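Local atomic coordinates of Hia (Haemophilus influenzae, PDB entry 1S7M), a protein that probably mediates adhesion of the bacterium to host cells as a homotrimeric autotransporter of the outer membrane, of which this chain is one binding-domain fragment. Residues A[115-120]-A[131-136]; A[49-54]-A[104-109]. All blocks are in the same frame, centred on the assembly; numbering follows the deposited sequence.

Contact 1. Residues A[115-120]-A[131-136]; sequences WVISAD and DQVRNA
Trp-115 lays one face of its indole over the side chain of Val-133, a CH-pi contact in which Val-133 CB stands 3.6 Å from the centroid of the five-membered ring of Trp-115, 19° off the ring normal. The pair belongs to a two-stranded antiparallel pairing within the chain, which the second subunit extends, in the Trp ring domain of trimeric autotransporter adhesins. Its register follows from four backbone bonds: Trp-115 and Val-133 form one hydrogen-bonded pair, Ile-117 and Asp-131 the next, with the non-hydrogen-bonded pair Val-116 and Gln-132 between them. In Trp-115, CG sits between the backbone N and the carbonyl carbon (chi1 49°), which folds the indole across to the neighbouring strand, where NE1 of Trp-115 comes within 3.4 Å of CG1 of Val-133. On the same sheet face Ile-117 adds its short branch, CG2, at 3.9 Å from Val-133 CG2. The Trp-115 rings of the other two subunits meet this one, so the overlap lies against a trimer-wide tryptophan cluster; Val-116 to Ala-119 also pair in parallel with a strand of the second subunit. Asp-131 sends OD2 to Thr-153 of the second subunit. The opposite face carries Val-116 and Gln-132, the latter donating NE2 to the carbonyls of Ala-80 and Lys-82. Its amide oxygen is gripped side-on by Arg-134: Gln-132 OE1 lies only 1° out of the guanidinium plane, 3.0 Å from Arg-134 NE, while Arg-134 NH2 meets it on a lone pair at 2.7 Å.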
ATOM      1  N   TRP A 115       4.854   5.327   7.545  1.00 16.88           N
ATOM      2  CA  TRP A 115       5.470   5.027   8.814  1.00 18.91           C
ATOM      3  C   TRP A 115       5.859   6.336   9.448  1.00 18.92           C
ATOM      4  O   TRP A 115       5.786   7.403   8.811  1.00 20.69           O
ATOM      5  CB  TRP A 115       6.685   4.097   8.686  1.00 18.16           C
ATOM      6  CG  TRP A 115       7.701   4.472   7.642  1.00 17.85           C
ATOM      7  CD1 TRP A 115       7.583   4.317   6.289  1.00 13.96           C
ATOM      8  CD2 TRP A 115       9.006   5.027   7.878  1.00 17.26           C
ATOM      9  NE1 TRP A 115       8.744   4.741   5.664  1.00 18.08           N
ATOM     10  CE2 TRP A 115       9.630   5.178   6.611  1.00 16.35           C
ATOM     11  CE3 TRP A 115       9.712   5.402   9.038  1.00 15.63           C
ATOM     12  CZ2 TRP A 115      10.927   5.688   6.470  1.00 18.87           C
ATOM     13  CZ3 TRP A 115      10.999   5.910   8.906  1.00 18.81           C
ATOM     14  CH2 TRP A 115      11.600   6.048   7.623  1.00 20.14           C
ATOM     15  N   VAL A 116       6.238   6.270  10.714  1.00 15.71           N
ATOM     16  CA  VAL A 116       6.624   7.465  11.428  1.00 15.22           C
ATOM     17  C   VAL A 116       8.107   7.443  11.683  1.00 14.68           C
ATOM     18  O   VAL A 116       8.654   6.417  12.095  1.00 12.74           O
ATOM     19  CB  VAL A 116       5.876   7.580  12.807  1.00 15.49           C
ATOM     20  CG1 VAL A 116       6.415   8.759  13.602  1.00 17.81           C
ATOM     21  CG2 VAL A 116       4.375   7.715  12.586  1.00 14.60           C
ATOM     22  N   ILE A 117       8.759   8.572  11.392  1.00 15.57           N
ATOM     23  CA  ILE A 117      10.185   8.723  11.656  1.00 15.46           C
ATOM     24  C   ILE A 117      10.343   9.730  12.810  1.00 15.36           C
ATOM     25  O   ILE A 117       9.624  10.708  12.882  1.00 16.57           O
ATOM     26  CB  ILE A 117      10.943   9.236  10.386  1.00 18.07           C
ATOM     27  CG1 ILE A 117      12.451   9.237  10.637  1.00 15.31           C
ATOM     28  CG2 ILE A 117      10.430  10.625   9.970  1.00 16.63           C
ATOM     29  CD1 ILE A 117      13.306   9.352   9.341  1.00 17.25           C
ATOM     30  N   SER A 118      11.264   9.475  13.732  1.00 17.84           N
ATOM     31  CA  SER A 118      11.480  10.399  14.836  1.00 17.76           C
ATOM     32  C   SER A 118      12.938  10.407  15.275  1.00 19.89           C
ATOM     33  O   SER A 118      13.736   9.524  14.917  1.00 19.34           O
ATOM     34  CB  SER A 118      10.595  10.024  16.047  1.00 17.62           C
ATOM     35  OG  SER A 118      10.817   8.674  16.461  1.00 17.62           O
ATOM     36  N   ALA A 119      13.263  11.433  16.058  1.00 21.17           N
ATOM     37  CA  ALA A 119      14.574  11.643  16.641  1.00 21.47           C
ATOM     38  C   ALA A 119      14.281  12.372  17.970  1.00 22.51           C
ATOM     39  O   ALA A 119      13.229  12.977  18.130  1.00 21.34           O
ATOM     40  CB  ALA A 119      15.424  12.512  15.737  1.00 21.60           C
ATOM     41  N   ASP A 120      15.201  12.300  18.921  1.00 25.63           N
ATOM     42  CA  ASP A 120      14.975  12.944  20.208  1.00 28.64           C
ATOM     43  C   ASP A 120      15.262  14.418  20.137  1.00 28.72           C
ATOM     44  O   ASP A 120      14.949  15.157  21.054  1.00 28.02           O
ATOM     45  CB  ASP A 120      15.840  12.299  21.284  1.00 31.77           C
ATOM     46  CG  ASP A 120      15.384  10.901  21.615  1.00 36.55           C
ATOM     47  OD1 ASP A 120      14.158  10.717  21.775  1.00 39.15           O
ATOM     48  OD2 ASP A 120      16.237   9.990  21.717  1.00 39.72           O
ATOM     49  N   ASP A 131       7.808  13.024  12.009  1.00 22.25           N
ATOM     50  CA  ASP A 131       7.047  13.343  10.823  1.00 22.32           C
ATOM     51  C   ASP A 131       6.595  12.004  10.235  1.00 20.32           C
ATOM     52  O   ASP A 131       7.027  10.945  10.690  1.00 22.50           O
ATOM     53  CB  ASP A 131       7.906  14.123   9.817  1.00 21.79           C
ATOM     54  CG  ASP A 131       7.070  15.027   8.926  1.00 24.89           C
ATOM     55  OD1 ASP A 131       5.870  14.730   8.729  1.00 23.85           O
ATOM     56  OD2 ASP A 131       7.609  16.034   8.429  1.00 24.23           O
ATOM     57  N   GLN A 132       5.715  12.050   9.248  1.00 20.43           N
ATOM     58  CA  GLN A 132       5.261  10.831   8.587  1.00 18.72           C
ATOM     59  C   GLN A 132       6.017  10.656   7.267  1.00 20.38           C
ATOM     60  O   GLN A 132       6.436  11.645   6.630  1.00 18.16           O
ATOM     61  CB  GLN A 132       3.751  10.910   8.320  1.00 19.74           C
ATOM     62  CG  GLN A 132       2.899  10.905   9.631  1.00 19.58           C
ATOM     63  CD  GLN A 132       1.420  11.198   9.391  1.00 20.98           C
ATOM     64  OE1 GLN A 132       0.983  11.341   8.255  1.00 21.88           O
ATOM     65  NE2 GLN A 132       0.646  11.295  10.473  1.00 18.96           N
ATOM     66  N   VAL A 133       6.209   9.401   6.879  1.00 18.56           N
ATOM     67  CA  VAL A 133       6.846   9.058   5.619  1.00 17.43           C
ATOM     68  C   VAL A 133       5.815   8.246   4.830  1.00 18.80           C
ATOM     69  O   VAL A 133       5.658   7.020   5.032  1.00 18.14           O
ATOM     70  CB  VAL A 133       8.103   8.196   5.816  1.00 16.27           C
ATOM     71  CG1 VAL A 133       8.813   7.920   4.420  1.00 13.22           C
ATOM     72  CG2 VAL A 133       9.057   8.894   6.736  1.00 14.51           C
ATOM     73  N   ARG A 134       5.064   8.920   3.971  1.00 15.89           N
ATOM     74  CA  ARG A 134       4.098   8.195   3.177  1.00 16.88           C
ATOM     75  C   ARG A 134       4.713   7.932   1.810  1.00 16.86           C
ATOM     76  O   ARG A 134       5.904   8.174   1.595  1.00 15.88           O
ATOM     77  CB  ARG A 134       2.801   8.980   3.057  1.00 17.31           C
ATOM     78  CG  ARG A 134       2.221   9.368   4.392  1.00 18.09           C
ATOM     79  CD  ARG A 134       0.813   9.879   4.224  1.00 20.13           C
ATOM     80  NE  ARG A 134       0.314  10.498   5.447  1.00 22.00           N
ATOM     81  CZ  ARG A 134      -0.933  10.937   5.601  1.00 22.04           C
ATOM     82  NH1 ARG A 134      -1.803  10.824   4.613  1.00 22.11           N
ATOM     83  NH2 ARG A 134      -1.305  11.490   6.738  1.00 21.09           N
ATOM     84  N   ASN A 135       3.897   7.442   0.896  1.00 18.78           N
ATOM     85  CA  ASN A 135       4.369   7.150  -0.440  1.00 19.63           C
ATOM     86  C   ASN A 135       4.962   8.428  -1.056  1.00 22.54           C
ATOM     87  O   ASN A 135       4.423   9.511  -0.867  1.00 21.86           O
ATOM     88  CB  ASN A 135       3.194   6.643  -1.272  1.00 18.02           C
ATOM     89  CG  ASN A 135       3.566   6.383  -2.688  1.00 21.02           C
ATOM     90  OD1 ASN A 135       4.396   5.518  -2.982  1.00 24.02           O
ATOM     91  ND2 ASN A 135       2.960   7.134  -3.594  1.00 21.36           N
ATOM     92  N   ALA A 136       6.078   8.266  -1.766  1.00 23.47           N
ATOM     93  CA  ALA A 136       6.781   9.348  -2.461  1.00 25.20           C
ATOM     94  C   ALA A 136       7.342  10.466  -1.564  1.00 25.47           C
ATOM     95  O   ALA A 136       7.557  11.595  -2.028  1.00 24.58           O
ATOM     96  CB  ALA A 136       5.889   9.936  -3.569  1.00 23.17           C
TER

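Contact 2. Residues A[49-54]-A[104-109]; sequences KNVVSG and AATVGD
Val-51 begins the contact: its carbonyl oxygen lies 3.4 Å from CG2 of Thr-106, a methyl that also packs against the CA of Val-52. At Val-52 the backbone takes over, since water 1 donates to both Val-52 O and Ala-104 O, bridging the segments where no direct bond joins them. Ser-53 makes the polar link. Ser-53 OG, set between its own backbone N and carbonyl carbon (chi1 67°), donates to Asp-109 OD2 at 2.7 Å, on the syn side but 32° out of the carboxylate plane. Thr-106 N reaches the same Asp-109 OD2 from the other face of that plane, at 2.9 Å, so two donors grip one oxygen and should limit rotation of the carboxylate. Water 2 accepts from Ser-53 N and donates to Asp-109 OD1, giving the second carboxylate oxygen a partner too. The return bond runs from Asp-109 N to Thr-106 OG1 over 3.0 Å. Neighbouring subunits pack on this contact: Val-48 of the second on Ala-104, Asp-101 of the third on Thr-106. The reciprocal Thr-106 and Asp-109 bonds define a capping box at the N-terminus of helix 107-111, here with a serine from a loop far away in sequence bound to its carboxylate.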
ATOM      1  N   LYS A  49     -15.642   1.956  -9.002  1.00 28.59           N
ATOM      2  CA  LYS A  49     -15.833   3.260  -8.376  1.00 30.67           C
ATOM      3  C   LYS A  49     -16.816   3.229  -7.234  1.00 29.25           C
ATOM      4  O   LYS A  49     -17.468   2.214  -6.991  1.00 29.93           O
ATOM      5  CB  LYS A  49     -16.278   4.293  -9.422  1.00 32.44           C
ATOM      6  CG  LYS A  49     -15.191   4.630 -10.438  1.00 38.10           C
ATOM      7  CD  LYS A  49     -15.720   5.573 -11.530  1.00 42.01           C
ATOM      8  CE  LYS A  49     -14.650   5.861 -12.573  1.00 44.99           C
ATOM      9  NZ  LYS A  49     -13.383   6.324 -11.922  1.00 47.56           N
ATOM     10  N   ASN A  50     -16.893   4.349  -6.522  1.00 30.30           N
ATOM     11  CA  ASN A  50     -17.789   4.492  -5.386  1.00 28.83           C
ATOM     12  C   ASN A  50     -17.664   3.296  -4.463  1.00 28.77           C
ATOM     13  O   ASN A  50     -18.659   2.657  -4.099  1.00 28.64           O
ATOM     14  CB  ASN A  50     -19.218   4.640  -5.881  1.00 31.22           C
ATOM     15  CG  ASN A  50     -19.344   5.747  -6.897  1.00 31.92           C
ATOM     16  OD1 ASN A  50     -18.972   6.891  -6.632  1.00 33.78           O
ATOM     17  ND2 ASN A  50     -19.854   5.415  -8.072  1.00 31.53           N
ATOM     18  N   VAL A  51     -16.422   3.002  -4.077  1.00 28.08           N
ATOM     19  CA  VAL A  51     -16.167   1.887  -3.192  1.00 26.12           C
ATOM     20  C   VAL A  51     -15.317   2.312  -1.986  1.00 26.25           C
ATOM     21  O   VAL A  51     -14.433   3.165  -2.107  1.00 25.02           O
ATOM     22  CB  VAL A  51     -15.463   0.724  -3.954  1.00 25.53           C
ATOM     23  CG1 VAL A  51     -14.078   1.147  -4.381  1.00 26.54           C
ATOM     24  CG2 VAL A  51     -15.408  -0.536  -3.071  1.00 24.66           C
ATOM     25  N   VAL A  52     -15.645   1.760  -0.818  1.00 24.39           N
ATOM     26  CA  VAL A  52     -14.881   2.000   0.400  1.00 25.71           C
ATOM     27  C   VAL A  52     -14.541   0.633   1.024  1.00 24.68           C
ATOM     28  O   VAL A  52     -15.193  -0.372   0.748  1.00 24.83           O
ATOM     29  CB  VAL A  52     -15.656   2.867   1.457  1.00 27.40           C
ATOM     30  CG1 VAL A  52     -16.175   4.155   0.812  1.00 26.06           C
ATOM     31  CG2 VAL A  52     -16.762   2.060   2.095  1.00 26.20           C
ATOM     32  N   SER A  53     -13.515   0.590   1.860  1.00 26.23           N
ATOM     33  CA  SER A  53     -13.134  -0.668   2.477  1.00 24.42           C
ATOM     34  C   SER A  53     -13.605  -0.733   3.928  1.00 25.15           C
ATOM     35  O   SER A  53     -13.692  -1.813   4.505  1.00 24.61           O
ATOM     36  CB  SER A  53     -11.614  -0.836   2.438  1.00 23.82           C
ATOM     37  OG  SER A  53     -10.967   0.123   3.261  1.00 25.27           O
ATOM     38  N   GLY A  54     -13.908   0.424   4.507  1.00 23.81           N
ATOM     39  CA  GLY A  54     -14.305   0.444   5.899  1.00 24.23           C
ATOM     40  C   GLY A  54     -13.100   0.830   6.760  1.00 26.40           C
ATOM     41  O   GLY A  54     -13.212   0.908   7.992  1.00 26.73           O
ATOM     42  N   ALA A 104     -11.698  -5.356  -0.662  1.00 21.69           N
ATOM     43  CA  ALA A 104     -10.968  -4.517  -1.594  1.00 20.04           C
ATOM     44  C   ALA A 104     -10.496  -3.235  -0.933  1.00 21.80           C
ATOM     45  O   ALA A 104     -11.245  -2.564  -0.207  1.00 21.02           O
ATOM     46  CB  ALA A 104     -11.849  -4.188  -2.784  1.00 19.49           C
ATOM     47  N   ALA A 105      -9.232  -2.909  -1.166  1.00 20.20           N
ATOM     48  CA  ALA A 105      -8.665  -1.680  -0.643  1.00 21.63           C
ATOM     49  C   ALA A 105      -8.879  -0.564  -1.693  1.00 20.99           C
ATOM     50  O   ALA A 105      -9.011  -0.837  -2.882  1.00 19.13           O
ATOM     51  CB  ALA A 105      -7.203  -1.867  -0.362  1.00 18.85           C
ATOM     52  N   THR A 106      -8.901   0.686  -1.235  1.00 22.03           N
ATOM     53  CA  THR A 106      -9.118   1.848  -2.107  1.00 21.51           C
ATOM     54  C   THR A 106      -7.912   2.760  -2.221  1.00 20.88           C
ATOM     55  O   THR A 106      -6.968   2.685  -1.436  1.00 21.53           O
ATOM     56  CB  THR A 106     -10.236   2.732  -1.564  1.00 22.75           C
ATOM     57  OG1 THR A 106      -9.742   3.410  -0.413  1.00 24.92           O
ATOM     58  CG2 THR A 106     -11.472   1.894  -1.147  1.00 22.00           C
ATOM     59  N   VAL A 107      -7.964   3.655  -3.197  1.00 21.34           N
ATOM     60  CA  VAL A 107      -6.907   4.632  -3.376  1.00 19.30           C
ATOM     61  C   VAL A 107      -6.798   5.476  -2.096  1.00 19.15           C
ATOM     62  O   VAL A 107      -5.715   5.845  -1.648  1.00 20.65           O
ATOM     63  CB  VAL A 107      -7.225   5.551  -4.587  1.00 19.98           C
ATOM     64  CG1 VAL A 107      -6.195   6.706  -4.661  1.00 18.09           C
ATOM     65  CG2 VAL A 107      -7.202   4.718  -5.878  1.00 20.73           C
ATOM     66  N   GLY A 108      -7.936   5.797  -1.509  1.00 21.66           N
ATOM     67  CA  GLY A 108      -7.918   6.581  -0.286  1.00 20.50           C
ATOM     68  C   GLY A 108      -7.169   5.899   0.848  1.00 20.39           C
ATOM     69  O   GLY A 108      -6.557   6.578   1.661  1.00 19.66           O
ATOM     70  N   ASP A 109      -7.252   4.564   0.913  1.00 21.29           N
ATOM     71  CA  ASP A 109      -6.551   3.763   1.931  1.00 17.13           C
ATOM     72  C   ASP A 109      -5.054   3.918   1.661  1.00 17.53           C
ATOM     73  O   ASP A 109      -4.266   4.141   2.581  1.00 16.26           O
ATOM     74  CB  ASP A 109      -6.967   2.277   1.831  1.00 19.83           C
ATOM     75  CG  ASP A 109      -8.483   2.056   2.035  1.00 21.13           C
ATOM     76  OD1 ASP A 109      -9.142   2.930   2.637  1.00 24.61           O
ATOM     77  OD2 ASP A 109      -9.012   0.995   1.620  1.00 21.55           O
TER
HETATM   78  O   HOH W   1     -14.044  -2.589  -0.588  1.00 17.74           O
HETATM   79  O   HOH W   2     -11.986   3.140   2.038  1.00 29.35           O

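Both contacts are buried and both touch the third subunit, yet they differ in chemistry. Contact 1 is a regular strand pairing, fixed by direct backbone bonds and by apolar side chains on one sheet face; contact 2 joins the end of strand 46-51 and the loop after it to a helix start through side-chain bonds and two waters, with a smaller buried surface (215 against 315 Å²). They share no segment, but helix 107-111, whose capping box Ser-53 joins in contact 2, is followed, after two residues, by strand 114-119 of contact 1. Their centres are 24 Å apart and their nearest atoms about 7 Å apart. In each, a parallel beta ladder with the second subunit carries pairing across the interface, at Lys-49 and Val-51 or at Val-116 to Ala-119.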